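Local coordinates for protein excinuclease ABC, subunit A. (Deinococcus radiodurans, PDB 2VF7) that binds DNA and zinc and hydrolyses ATP as a UvrA-family member of the ABC superfamily, probably recognising damaged DNA for excision repair, at residues A[14-19]-A[31-36]; A[19-24]-A[83-88]; A[25-30]-A[461-466]; A[89-94]-A[400-405]. The protein carries 1 engineered substitution. All coordinates share one frame; numbering follows the deposited sequence.

Interaction 1 of 4, residues A[14-19]-A[31-36]; sequences GFVQVR and VKVPRD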
# COMPACT_ATOMS: atom_id res chain seq x y z
N GLY A 14 14.54 -9.35 -28.21
CA GLY A 14 13.54 -9.23 -27.17
C GLY A 14 14.02 -9.91 -25.90
O GLY A 14 13.29 -10.68 -25.31
N PHE A 15 15.25 -9.61 -25.48
CA PHE A 15 15.86 -10.27 -24.32
C PHE A 15 15.93 -9.42 -23.07
O PHE A 15 16.20 -8.22 -23.13
CB PHE A 15 17.27 -10.76 -24.65
CG PHE A 15 17.29 -11.94 -25.56
CD1 PHE A 15 17.47 -11.77 -26.92
CD2 PHE A 15 17.13 -13.23 -25.06
CE1 PHE A 15 17.49 -12.86 -27.77
CE2 PHE A 15 17.13 -14.32 -25.89
CZ PHE A 15 17.32 -14.15 -27.25
N VAL A 16 15.66 -10.07 -21.93
CA VAL A 16 15.96 -9.54 -20.60
C VAL A 16 17.43 -9.88 -20.35
O VAL A 16 17.88 -10.98 -20.64
CB VAL A 16 15.05 -10.18 -19.50
CG1 VAL A 16 15.29 -9.56 -18.13
CG2 VAL A 16 13.53 -10.13 -19.90
N GLN A 17 18.21 -8.91 -19.89
CA GLN A 17 19.64 -9.14 -19.68
C GLN A 17 19.98 -8.94 -18.21
O GLN A 17 19.69 -7.90 -17.63
CB GLN A 17 20.49 -8.25 -20.58
CG GLN A 17 22.01 -8.51 -20.48
CD GLN A 17 22.42 -9.93 -20.89
OE1 GLN A 17 22.19 -10.35 -22.03
NE2 GLN A 17 23.05 -10.68 -19.97
N VAL A 18 20.60 -9.97 -17.62
CA VAL A 18 20.91 -10.01 -16.20
C VAL A 18 22.42 -10.11 -16.02
O VAL A 18 23.09 -10.94 -16.65
CB VAL A 18 20.23 -11.22 -15.53
CG1 VAL A 18 20.79 -11.49 -14.11
CG2 VAL A 18 18.71 -11.06 -15.52
N ARG A 19 22.94 -9.24 -15.16
CA ARG A 19 24.36 -9.18 -14.90
C ARG A 19 24.68 -9.07 -13.41
O ARG A 19 24.06 -8.27 -12.70
CB ARG A 19 24.94 -7.97 -15.62
CG ARG A 19 26.43 -7.85 -15.52
CD ARG A 19 26.92 -6.76 -16.45
NE ARG A 19 26.56 -5.40 -16.03
CZ ARG A 19 27.16 -4.75 -15.03
NH1 ARG A 19 28.12 -5.34 -14.32
NH2 ARG A 19 26.79 -3.51 -14.72
N VAL A 31 23.06 -13.85 -17.30
CA VAL A 31 22.19 -14.64 -18.15
C VAL A 31 21.27 -13.72 -18.94
O VAL A 31 20.98 -12.61 -18.52
CB VAL A 31 21.39 -15.73 -17.35
CG1 VAL A 31 20.31 -15.11 -16.49
CG2 VAL A 31 20.79 -16.75 -18.27
N LYS A 32 20.83 -14.17 -20.11
CA LYS A 32 19.79 -13.48 -20.88
C LYS A 32 18.63 -14.44 -21.14
O LYS A 32 18.83 -15.64 -21.33
CB LYS A 32 20.36 -12.94 -22.20
CG LYS A 32 20.38 -13.96 -23.33
CD LYS A 32 21.11 -13.45 -24.58
CE LYS A 32 21.08 -14.52 -25.69
NZ LYS A 32 21.43 -13.98 -27.03
N VAL A 33 17.41 -13.90 -21.15
CA VAL A 33 16.20 -14.69 -21.42
C VAL A 33 15.20 -13.90 -22.27
O VAL A 33 14.96 -12.72 -22.01
CB VAL A 33 15.52 -15.23 -20.10
CG1 VAL A 33 16.48 -16.02 -19.30
CG2 VAL A 33 14.98 -14.11 -19.26
N PRO A 34 14.60 -14.57 -23.28
CA PRO A 34 13.65 -13.89 -24.15
C PRO A 34 12.38 -13.47 -23.41
O PRO A 34 11.93 -14.14 -22.48
CB PRO A 34 13.34 -14.94 -25.23
CG PRO A 34 13.68 -16.23 -24.64
CD PRO A 34 14.77 -15.99 -23.65
N ARG A 35 11.83 -12.33 -23.81
CA ARG A 35 10.53 -11.94 -23.29
C ARG A 35 9.55 -12.42 -24.35
O ARG A 35 9.98 -12.77 -25.45
CB ARG A 35 10.48 -10.42 -22.95
CG ARG A 35 10.01 -9.49 -24.06
CD ARG A 35 9.88 -8.01 -23.58
NE ARG A 35 11.12 -7.55 -22.96
CZ ARG A 35 12.19 -7.12 -23.63
NH1 ARG A 35 12.17 -7.07 -24.94
NH2 ARG A 35 13.28 -6.76 -22.97
N ASP A 36 8.26 -12.51 -23.99
CA ASP A 36 7.19 -13.03 -24.89
C ASP A 36 7.36 -14.50 -25.24
O ASP A 36 6.99 -14.96 -26.32
CB ASP A 36 7.04 -12.18 -26.17
CG ASP A 36 6.87 -10.68 -25.88
OD1 ASP A 36 5.87 -10.28 -25.25
OD2 ASP A 36 7.75 -9.89 -26.29
O HOH W 1 12.09 -12.00 -27.30
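Lys32 crosses the Phe15 ring obliquely and brings CE and NZ over one face of it. Lys32 NZ sits 4.3 Å from the centroid of the Phe15 ring, 17° off its normal, a cation-pi contact, and CE of the same lysine makes a CH-pi contact. CG of Lys32 stands between the backbone N and the carbonyl carbon, and the chain beyond it is extended, which carries NZ out to the ring. Phe15 CE2 also meets CD of the neighbouring Pro34 at 3.7 Å, and the ring packs edge-to-face with Trp449. The Gln17 chain, bent at chi2, crosses Lys32 and brings OE1 to 3.2 Å from Lys32 CB. The valines point to the other face of the sheet: Val16 CB packs on Val33 CG2, and Val18 CB lies 4.0 Å from Val31 CG1. Leu57 of helix 49-69 and Ile88 cover Val16 and Val18; Val451 covers Val31 and Val33. Strands 15-19 and 31-34 are the arms of an antiparallel beta hairpin, in which Val16-Val33 and Val18-Val31 are the hydrogen-bonded pairs. Val16 N reaches Val33 O at 2.7 Å, and Val33 N returns a bond to Val16 O. Past the last pair, Arg35 N gives Gly14 O a nearly straight bond (2.7 Å, 169° at the hydrogen). A water donates to both Gly14 O and Arg35 O. A bend at chi3 (53°) turns one face of the Arg35 guanidinium to Gly14, and NH2 is hydrogen-bonded to Gly90 O.

Interaction 2 of 4, residues A[19-24]-A[83-88]; sequences RGARQH and PDVDAI. With ADP (adenosine-5'-diphosphate), chain E.
Two arginines and two aspartates interlock in a salt-bridge network, with the Arg22 guanidinium reaching both acids at once. NH2 of Arg22 meets Asp86 OD1 at 3.0 Å on a nearly straight line (171°); the oxygen lies in the guanidinium plane, yet the nitrogen approaches it from above the carboxylate plane. Asp84 OD1 pairs with Arg22 NE at 3.0 Å, its carboxylate perpendicular to the guanidinium. Arg22 NH1 also forms a salt bridge with Asp28. A methionine in place of Arg22 would probably leave Asp84 and Asp28 without this cationic partner and Asp86 with the long ion pair to Arg19. That pair runs from Arg19 NH1 to Asp86 OD2, with no N-H aimed at the oxygen, and the Arg19 guanidinium lays a face over Asp86 CB. Beneath these charges strand 87-89 joins strand 15-21 antiparallel: Arg19 N bonds Ala87 O at 2.9 Å, and Asp86 and Ala87 together face Arg19 in a classic beta bulge. Gly20, with positive phi, sits where a CB would collide with Asp86 OD2. Further along, Arg22 N bonds Asp84 O, while Gln23, with CG anti to the backbone N (chi1 -171°), bends at chi2, which turns OE1 to accept Asp84 N at 2.8 Å. A water links Gln23 N to Asp84 O. Gln23 CG lies over one face of the His24 ring; against the opposite face lies the ADP base, with C4 3.6 Å from His24 CE1.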
# COMPACT_ATOMS: atom_id res chain seq x y z
N ARG A 19 22.94 -9.24 -15.16
CA ARG A 19 24.36 -9.18 -14.90
C ARG A 19 24.68 -9.07 -13.41
O ARG A 19 24.06 -8.27 -12.70
CB ARG A 19 24.94 -7.97 -15.62
CG ARG A 19 26.43 -7.85 -15.52
CD ARG A 19 26.92 -6.76 -16.45
NE ARG A 19 26.56 -5.40 -16.03
CZ ARG A 19 27.16 -4.75 -15.03
NH1 ARG A 19 28.12 -5.34 -14.32
NH2 ARG A 19 26.79 -3.51 -14.72
N GLY A 20 25.64 -9.86 -12.94
CA GLY A 20 26.13 -9.76 -11.57
C GLY A 20 25.16 -10.23 -10.49
O GLY A 20 25.14 -9.69 -9.40
N ALA A 21 24.37 -11.24 -10.80
CA ALA A 21 23.39 -11.77 -9.84
C ALA A 21 24.08 -12.69 -8.85
O ALA A 21 24.61 -13.74 -9.22
CB ALA A 21 22.26 -12.51 -10.60
N ARG A 22 24.12 -12.29 -7.58
CA ARG A 22 24.68 -13.16 -6.55
C ARG A 22 23.76 -13.38 -5.32
O ARG A 22 24.23 -13.51 -4.19
CB ARG A 22 26.12 -12.73 -6.20
CG ARG A 22 26.22 -11.38 -5.56
CD ARG A 22 27.51 -10.63 -5.86
NE ARG A 22 27.15 -9.22 -5.82
CZ ARG A 22 27.17 -8.40 -6.87
NH1 ARG A 22 27.63 -8.81 -8.04
NH2 ARG A 22 26.76 -7.14 -6.72
N GLN A 23 22.45 -13.49 -5.57
CA GLN A 23 21.46 -13.76 -4.53
C GLN A 23 21.63 -15.16 -4.01
O GLN A 23 21.68 -16.09 -4.77
CB GLN A 23 20.05 -13.58 -5.10
CG GLN A 23 18.94 -13.62 -4.07
CD GLN A 23 18.91 -12.36 -3.26
OE1 GLN A 23 19.50 -11.35 -3.64
NE2 GLN A 23 18.22 -12.40 -2.12
N HIS A 24 21.70 -15.29 -2.69
CA HIS A 24 22.04 -16.56 -2.02
C HIS A 24 23.26 -17.23 -2.66
O HIS A 24 24.39 -16.69 -2.58
CB HIS A 24 20.84 -17.50 -1.95
CG HIS A 24 19.57 -16.80 -1.60
ND1 HIS A 24 18.38 -17.05 -2.25
CD2 HIS A 24 19.30 -15.83 -0.69
CE1 HIS A 24 17.44 -16.26 -1.75
NE2 HIS A 24 17.97 -15.52 -0.80
N PRO A 83 17.32 -7.22 -3.95
CA PRO A 83 18.10 -8.32 -4.54
C PRO A 83 19.56 -7.91 -4.76
O PRO A 83 19.84 -6.74 -5.02
CB PRO A 83 17.39 -8.57 -5.88
CG PRO A 83 16.03 -7.96 -5.72
CD PRO A 83 16.24 -6.78 -4.85
N ASP A 84 20.47 -8.87 -4.61
CA ASP A 84 21.88 -8.62 -4.84
C ASP A 84 22.16 -8.83 -6.32
O ASP A 84 22.27 -9.95 -6.78
CB ASP A 84 22.74 -9.54 -3.98
CG ASP A 84 24.14 -9.00 -3.75
OD1 ASP A 84 24.65 -8.22 -4.60
OD2 ASP A 84 24.76 -9.38 -2.73
N VAL A 85 22.23 -7.74 -7.06
CA VAL A 85 22.39 -7.79 -8.52
C VAL A 85 22.94 -6.46 -9.10
O VAL A 85 22.48 -5.38 -8.72
CB VAL A 85 21.06 -8.27 -9.21
CG1 VAL A 85 19.93 -7.26 -8.99
CG2 VAL A 85 21.28 -8.60 -10.69
N ASP A 86 23.93 -6.55 -9.99
CA ASP A 86 24.53 -5.36 -10.60
C ASP A 86 23.59 -4.59 -11.54
O ASP A 86 23.44 -3.39 -11.40
CB ASP A 86 25.83 -5.71 -11.34
CG ASP A 86 26.98 -6.00 -10.40
OD1 ASP A 86 26.93 -5.48 -9.27
OD2 ASP A 86 27.93 -6.74 -10.79
N ALA A 87 22.98 -5.30 -12.49
CA ALA A 87 22.08 -4.69 -13.48
C ALA A 87 21.11 -5.70 -14.09
O ALA A 87 21.48 -6.86 -14.34
CB ALA A 87 22.90 -4.04 -14.59
N ILE A 88 19.87 -5.27 -14.32
CA ILE A 88 18.89 -6.00 -15.15
C ILE A 88 18.25 -5.01 -16.12
O ILE A 88 17.69 -4.00 -15.70
CB ILE A 88 17.76 -6.70 -14.33
CG1 ILE A 88 18.32 -7.60 -13.23
CG2 ILE A 88 16.90 -7.53 -15.28
CD1 ILE A 88 17.26 -8.15 -12.25
PB ADP E . 15.98 -24.21 -6.06
O1B ADP E . 16.52 -24.94 -7.26
O2B ADP E . 15.66 -25.10 -4.90
O3B ADP E . 14.83 -23.28 -6.42
PA ADP E . 16.99 -22.34 -4.23
O1A ADP E . 15.73 -22.77 -3.48
O2A ADP E . 17.13 -20.91 -4.63
O3A ADP E . 17.19 -23.26 -5.53
O5' ADP E . 18.22 -22.66 -3.26
C5' ADP E . 19.52 -22.05 -3.35
C4' ADP E . 19.90 -21.53 -1.98
O4' ADP E . 19.06 -20.41 -1.67
C3' ADP E . 19.73 -22.52 -0.83
O3' ADP E . 20.83 -22.42 0.11
C2' ADP E . 18.42 -22.07 -0.21
O2' ADP E . 18.26 -22.48 1.15
C1' ADP E . 18.48 -20.56 -0.37
N9 ADP E . 17.15 -19.91 -0.38
C8 ADP E . 16.18 -20.13 -1.29
N7 ADP E . 15.07 -19.41 -1.05
C5 ADP E . 15.35 -18.68 0.05
C6 ADP E . 14.62 -17.67 0.84
N6 ADP E . 13.36 -17.32 0.49
N1 ADP E . 15.25 -17.14 1.90
C2 ADP E . 16.51 -17.48 2.25
N3 ADP E . 17.24 -18.38 1.58
C4 ADP E . 16.72 -19.00 0.48
O HOH W 2 20.66 -11.96 -7.66

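Interaction 3 of 4, residues A[25-30]-A[461-466]; sequences NLKDIS and GGEILY. With ADP (adenosine-5'-diphosphate), chain E.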
# COMPACT_ATOMS: atom_id res chain seq x y z
N ASN A 25 23.07 -18.37 -3.30
CA ASN A 25 24.22 -19.10 -3.80
C ASN A 25 24.54 -18.81 -5.27
O ASN A 25 25.38 -19.47 -5.86
CB ASN A 25 24.07 -20.59 -3.52
CG ASN A 25 22.97 -21.22 -4.34
OD1 ASN A 25 21.89 -20.64 -4.50
ND2 ASN A 25 23.23 -22.42 -4.86
N LEU A 26 23.88 -17.83 -5.87
CA LEU A 26 24.19 -17.48 -7.24
C LEU A 26 25.65 -17.01 -7.27
O LEU A 26 26.10 -16.33 -6.34
CB LEU A 26 23.21 -16.43 -7.76
CG LEU A 26 21.85 -16.81 -8.36
CD1 LEU A 26 21.42 -18.26 -8.17
CD2 LEU A 26 20.76 -15.89 -7.88
N LYS A 27 26.39 -17.40 -8.29
CA LYS A 27 27.82 -17.11 -8.33
C LYS A 27 28.13 -15.87 -9.14
O LYS A 27 29.00 -15.90 -10.00
CB LYS A 27 28.59 -18.29 -8.95
CG LYS A 27 28.42 -19.64 -8.26
CD LYS A 27 29.18 -19.72 -6.97
CE LYS A 27 28.80 -20.97 -6.19
NZ LYS A 27 29.75 -21.16 -5.06
N ASP A 28 27.44 -14.76 -8.88
CA ASP A 28 27.74 -13.53 -9.62
C ASP A 28 27.60 -13.84 -11.12
O ASP A 28 28.56 -13.71 -11.87
CB ASP A 28 29.18 -13.09 -9.31
CG ASP A 28 29.42 -11.61 -9.53
OD1 ASP A 28 30.59 -11.23 -9.73
OD2 ASP A 28 28.46 -10.82 -9.49
N ILE A 29 26.40 -14.28 -11.51
CA ILE A 29 26.14 -14.79 -12.87
C ILE A 29 25.63 -13.72 -13.85
O ILE A 29 25.10 -12.67 -13.45
CB ILE A 29 25.14 -16.03 -12.87
CG1 ILE A 29 23.71 -15.62 -12.51
CG2 ILE A 29 25.60 -17.14 -11.93
CD1 ILE A 29 22.85 -15.22 -13.70
N SER A 30 25.78 -14.02 -15.14
CA SER A 30 25.15 -13.27 -16.22
C SER A 30 24.30 -14.24 -17.03
O SER A 30 24.75 -15.31 -17.38
CB SER A 30 26.19 -12.66 -17.15
OG SER A 30 26.96 -11.69 -16.48
N GLY A 461 26.54 -25.46 -6.54
CA GLY A 461 25.66 -25.07 -7.63
C GLY A 461 25.70 -23.58 -7.86
O GLY A 461 26.74 -22.94 -7.65
N GLY A 462 24.59 -23.01 -8.29
CA GLY A 462 24.49 -21.55 -8.45
C GLY A 462 25.13 -20.97 -9.69
O GLY A 462 25.37 -19.78 -9.76
N GLU A 463 25.42 -21.81 -10.68
CA GLU A 463 25.90 -21.34 -12.00
C GLU A 463 25.00 -21.74 -13.18
O GLU A 463 24.12 -22.59 -13.05
CB GLU A 463 27.35 -21.73 -12.25
CG GLU A 463 27.76 -23.05 -11.68
CD GLU A 463 29.23 -23.09 -11.30
OE1 GLU A 463 29.95 -22.12 -11.59
OE2 GLU A 463 29.65 -24.09 -10.70
N ILE A 464 25.20 -21.07 -14.31
CA ILE A 464 24.33 -21.26 -15.47
C ILE A 464 25.01 -22.27 -16.34
O ILE A 464 26.10 -22.04 -16.83
CB ILE A 464 24.09 -19.92 -16.27
CG1 ILE A 464 23.52 -18.81 -15.36
CG2 ILE A 464 23.22 -20.14 -17.50
CD1 ILE A 464 22.32 -19.21 -14.55
N LEU A 465 24.36 -23.41 -16.52
CA LEU A 465 24.91 -24.45 -17.37
C LEU A 465 24.53 -24.19 -18.82
O LEU A 465 25.31 -24.46 -19.75
CB LEU A 465 24.41 -25.83 -16.93
CG LEU A 465 24.53 -26.14 -15.44
CD1 LEU A 465 24.31 -27.62 -15.21
CD2 LEU A 465 25.87 -25.69 -14.85
N TYR A 466 23.33 -23.65 -19.01
CA TYR A 466 22.76 -23.44 -20.33
C TYR A 466 21.70 -22.34 -20.31
O TYR A 466 20.92 -22.26 -19.38
CB TYR A 466 22.18 -24.76 -20.86
CG TYR A 466 21.63 -24.68 -22.27
CD1 TYR A 466 22.49 -24.48 -23.35
CD2 TYR A 466 20.25 -24.81 -22.53
CE1 TYR A 466 22.02 -24.40 -24.62
CE2 TYR A 466 19.76 -24.73 -23.81
CZ TYR A 466 20.66 -24.53 -24.86
OH TYR A 466 20.22 -24.43 -26.17
PB ADP E . 15.98 -24.21 -6.06
O1B ADP E . 16.52 -24.94 -7.26
O2B ADP E . 15.66 -25.10 -4.90
O3B ADP E . 14.83 -23.28 -6.42
PA ADP E . 16.99 -22.34 -4.23
O1A ADP E . 15.73 -22.77 -3.48
O2A ADP E . 17.13 -20.91 -4.63
O3A ADP E . 17.19 -23.26 -5.53
O5' ADP E . 18.22 -22.66 -3.26
C5' ADP E . 19.52 -22.05 -3.35
C4' ADP E . 19.90 -21.53 -1.98
O4' ADP E . 19.06 -20.41 -1.67
C3' ADP E . 19.73 -22.52 -0.83
O3' ADP E . 20.83 -22.42 0.11
C2' ADP E . 18.42 -22.07 -0.21
O2' ADP E . 18.26 -22.48 1.15
C1' ADP E . 18.48 -20.56 -0.37
N9 ADP E . 17.15 -19.91 -0.38
C8 ADP E . 16.18 -20.13 -1.29
N7 ADP E . 15.07 -19.41 -1.05
C5 ADP E . 15.35 -18.68 0.05
C6 ADP E . 14.62 -17.67 0.84
N6 ADP E . 13.36 -17.32 0.49
N1 ADP E . 15.25 -17.14 1.90
C2 ADP E . 16.51 -17.48 2.25
N3 ADP E . 17.24 -18.38 1.58
C4 ADP E . 16.72 -19.00 0.48
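Asn25 holds CG between its backbone N and carbonyl carbon (chi1 68°), and Lys27 bends at chi2 (-75°), which folds its chain over the backbone of Gly461 and Gly462. The amide of Asn25 thus stands between nucleotide and loop: OD1 lies 3.0 Å from C5' of ADP, while ND2 turns toward the glycines and is hydrogen-bonded to Gly458 O. A leucine in place of Asn25 would probably leave Gly458 O without this donor and disturb the packing against the ribose. Between the two backbones, Lys27 N donates to Gly462 O at 3.0 Å, tilted 22° from the carbonyl plane. The same oxygen receives a CA-H contact from Leu26 and touches Ile29 CG2, so one carbonyl is surrounded by three residues. Gly462 in turn directs its CA-H at Asn25 O. A CB there would clash with that oxygen, and phi is positive, so a bare backbone fits the close approach. Lys27 CE comes within 3.2 Å of Gly461 O, and its NZ bonds Glu459 O. Farther on, Ile29 and Ile464 meet at about a right angle, CD1 of Ile29 against CG1 of Ile464 at 4.0 Å; Leu52 of helix 49-69 also packs on Ile464. The loop of residues 25-28 leads into strand 29-34, while residues 461-463 precede the edge strand 464-468 of the mixed sheet. The contact therefore joins the antiparallel sheet to the P-loop sheet of an ABC-type ATPase and, through Asn25, forms part of the pocket that holds ADP.

Interaction 4 of 4, residues A[89-94]-A[400-405]; sequences DGLPPA and GVVYVL
Pro92 and Val402 pack at about a right angle where the edge strand 94-96 joins strand 402-406 in the mixed, mainly parallel sheet of the ABC ATPase core. CG of the Pro92 ring touches Val402 CG2 at 3.6 Å, and the adjoining CD lies almost as near. Val402 CG2 is anti to the carbonyl carbon, beside its backbone N, while CG1 is anti to that N (chi1 -160°); the branch beside N is the one that meets the proline. Leu91 CD2 comes to the same methyl, Val402 CG2, at 4.3 Å. Ala94 pairs with Val402 in a parallel bridge, their side chains on one face of the sheet, and its CB also packs loosely on Val404 CG2. Ala61 of helix 49-69 covers Leu91 and Ala94, and Phe435 of strand 433-437 lies against Val402. Val401 CB approaches Pro93 O, and its CG2 lies over one face of the Tyr403 ring. Pro93 and Val401 both touch Pro93 of the second subunit, so this edge of the sheet also meets the dimer partner. Gly400 O lies 3.7 Å from Pro92 CB. The backbones join through Val402 N, which donates to Pro93 O at 2.9 Å and 167°, in the carbonyl plane; Ala94 CA adds a C-H contact to Val402 O at 3.3 Å.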
# COMPACT_ATOMS: atom_id res chain seq x y z
N ASP A 89 18.33 -5.32 -17.41
CA ASP A 89 17.80 -4.48 -18.47
C ASP A 89 16.73 -5.23 -19.26
O ASP A 89 16.84 -6.42 -19.49
CB ASP A 89 18.93 -4.09 -19.43
CG ASP A 89 20.07 -3.33 -18.73
OD1 ASP A 89 19.81 -2.48 -17.84
OD2 ASP A 89 21.24 -3.58 -19.09
N GLY A 90 15.68 -4.52 -19.68
CA GLY A 90 14.63 -5.11 -20.52
C GLY A 90 13.56 -5.88 -19.78
O GLY A 90 12.94 -6.77 -20.35
N LEU A 91 13.32 -5.53 -18.52
CA LEU A 91 12.44 -6.28 -17.63
C LEU A 91 11.10 -5.57 -17.42
O LEU A 91 11.07 -4.51 -16.78
CB LEU A 91 13.12 -6.45 -16.26
CG LEU A 91 13.11 -7.77 -15.49
CD1 LEU A 91 13.07 -7.41 -14.01
CD2 LEU A 91 11.99 -8.76 -15.84
N PRO A 92 9.99 -6.17 -17.91
CA PRO A 92 8.66 -5.55 -17.69
C PRO A 92 8.20 -5.70 -16.22
O PRO A 92 8.91 -6.29 -15.42
CB PRO A 92 7.73 -6.29 -18.67
CG PRO A 92 8.53 -7.41 -19.29
CD PRO A 92 9.90 -7.44 -18.66
N PRO A 93 7.05 -5.11 -15.85
CA PRO A 93 6.53 -5.42 -14.50
C PRO A 93 6.18 -6.91 -14.35
O PRO A 93 6.02 -7.59 -15.36
CB PRO A 93 5.29 -4.53 -14.40
CG PRO A 93 5.54 -3.42 -15.39
CD PRO A 93 6.20 -4.13 -16.54
N ALA A 94 6.08 -7.40 -13.11
CA ALA A 94 5.91 -8.82 -12.86
C ALA A 94 4.81 -9.15 -11.85
O ALA A 94 4.64 -8.44 -10.86
CB ALA A 94 7.24 -9.44 -12.41
N GLY A 400 1.40 -7.16 -21.35
CA GLY A 400 2.78 -6.72 -21.13
C GLY A 400 3.35 -6.89 -19.73
O GLY A 400 4.10 -6.04 -19.28
N VAL A 401 2.99 -7.96 -19.01
CA VAL A 401 3.63 -8.27 -17.71
C VAL A 401 4.37 -9.60 -17.87
O VAL A 401 4.18 -10.29 -18.87
CB VAL A 401 2.60 -8.34 -16.50
CG1 VAL A 401 1.99 -7.01 -16.19
CG2 VAL A 401 1.52 -9.39 -16.72
N VAL A 402 5.24 -9.93 -16.91
CA VAL A 402 5.79 -11.28 -16.75
C VAL A 402 5.08 -12.04 -15.64
O VAL A 402 4.94 -11.55 -14.53
CB VAL A 402 7.29 -11.27 -16.33
CG1 VAL A 402 7.93 -12.65 -16.68
CG2 VAL A 402 8.05 -10.15 -16.99
N TYR A 403 4.65 -13.27 -15.95
CA TYR A 403 4.12 -14.19 -14.94
C TYR A 403 5.22 -15.11 -14.44
O TYR A 403 5.92 -15.74 -15.23
CB TYR A 403 2.96 -15.00 -15.50
CG TYR A 403 1.71 -14.17 -15.68
CD1 TYR A 403 1.27 -13.79 -16.96
CD2 TYR A 403 0.97 -13.76 -14.58
CE1 TYR A 403 0.10 -13.03 -17.12
CE2 TYR A 403 -0.18 -12.99 -14.73
CZ TYR A 403 -0.62 -12.64 -15.99
OH TYR A 403 -1.78 -11.88 -16.10
N VAL A 404 5.37 -15.16 -13.12
CA VAL A 404 6.38 -16.01 -12.48
C VAL A 404 5.70 -17.19 -11.75
O VAL A 404 4.99 -17.02 -10.77
CB VAL A 404 7.29 -15.20 -11.53
CG1 VAL A 404 8.57 -15.94 -11.28
CG2 VAL A 404 7.59 -13.82 -12.12
N LEU A 405 5.90 -18.39 -12.29
CA LEU A 405 5.23 -19.59 -11.79
C LEU A 405 6.20 -20.59 -11.12
O LEU A 405 7.37 -20.72 -11.53
CB LEU A 405 4.41 -20.26 -12.91
CG LEU A 405 3.26 -19.51 -13.61
CD1 LEU A 405 3.63 -19.12 -15.03
CD2 LEU A 405 2.05 -20.41 -13.70

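How the interactions relate
From the N terminus, interaction 1 closes the hairpin of strands 15-21 and 29-34. Interaction 2 shares Arg19 with it and adds strand 87-89 on the far side of strand 15-21; along the chain the two cross. Interaction 3 crosses both, closing a loop of more than 400 residues that brings 461-466 back to the start of strand 29-34; Arg22 and Asp28 link interactions 2 and 3, which both touch ADP. Interaction 4 follows 1 and 2 in series and is nested inside the loop of 3. Gly90 O and Arg35 NH2 connect it to interaction 1. Interaction 3 ties the antiparallel sheet to edge strand 464-468 of the mixed sheet, while interaction 4 places 94-96, at its other edge, beside 402-406.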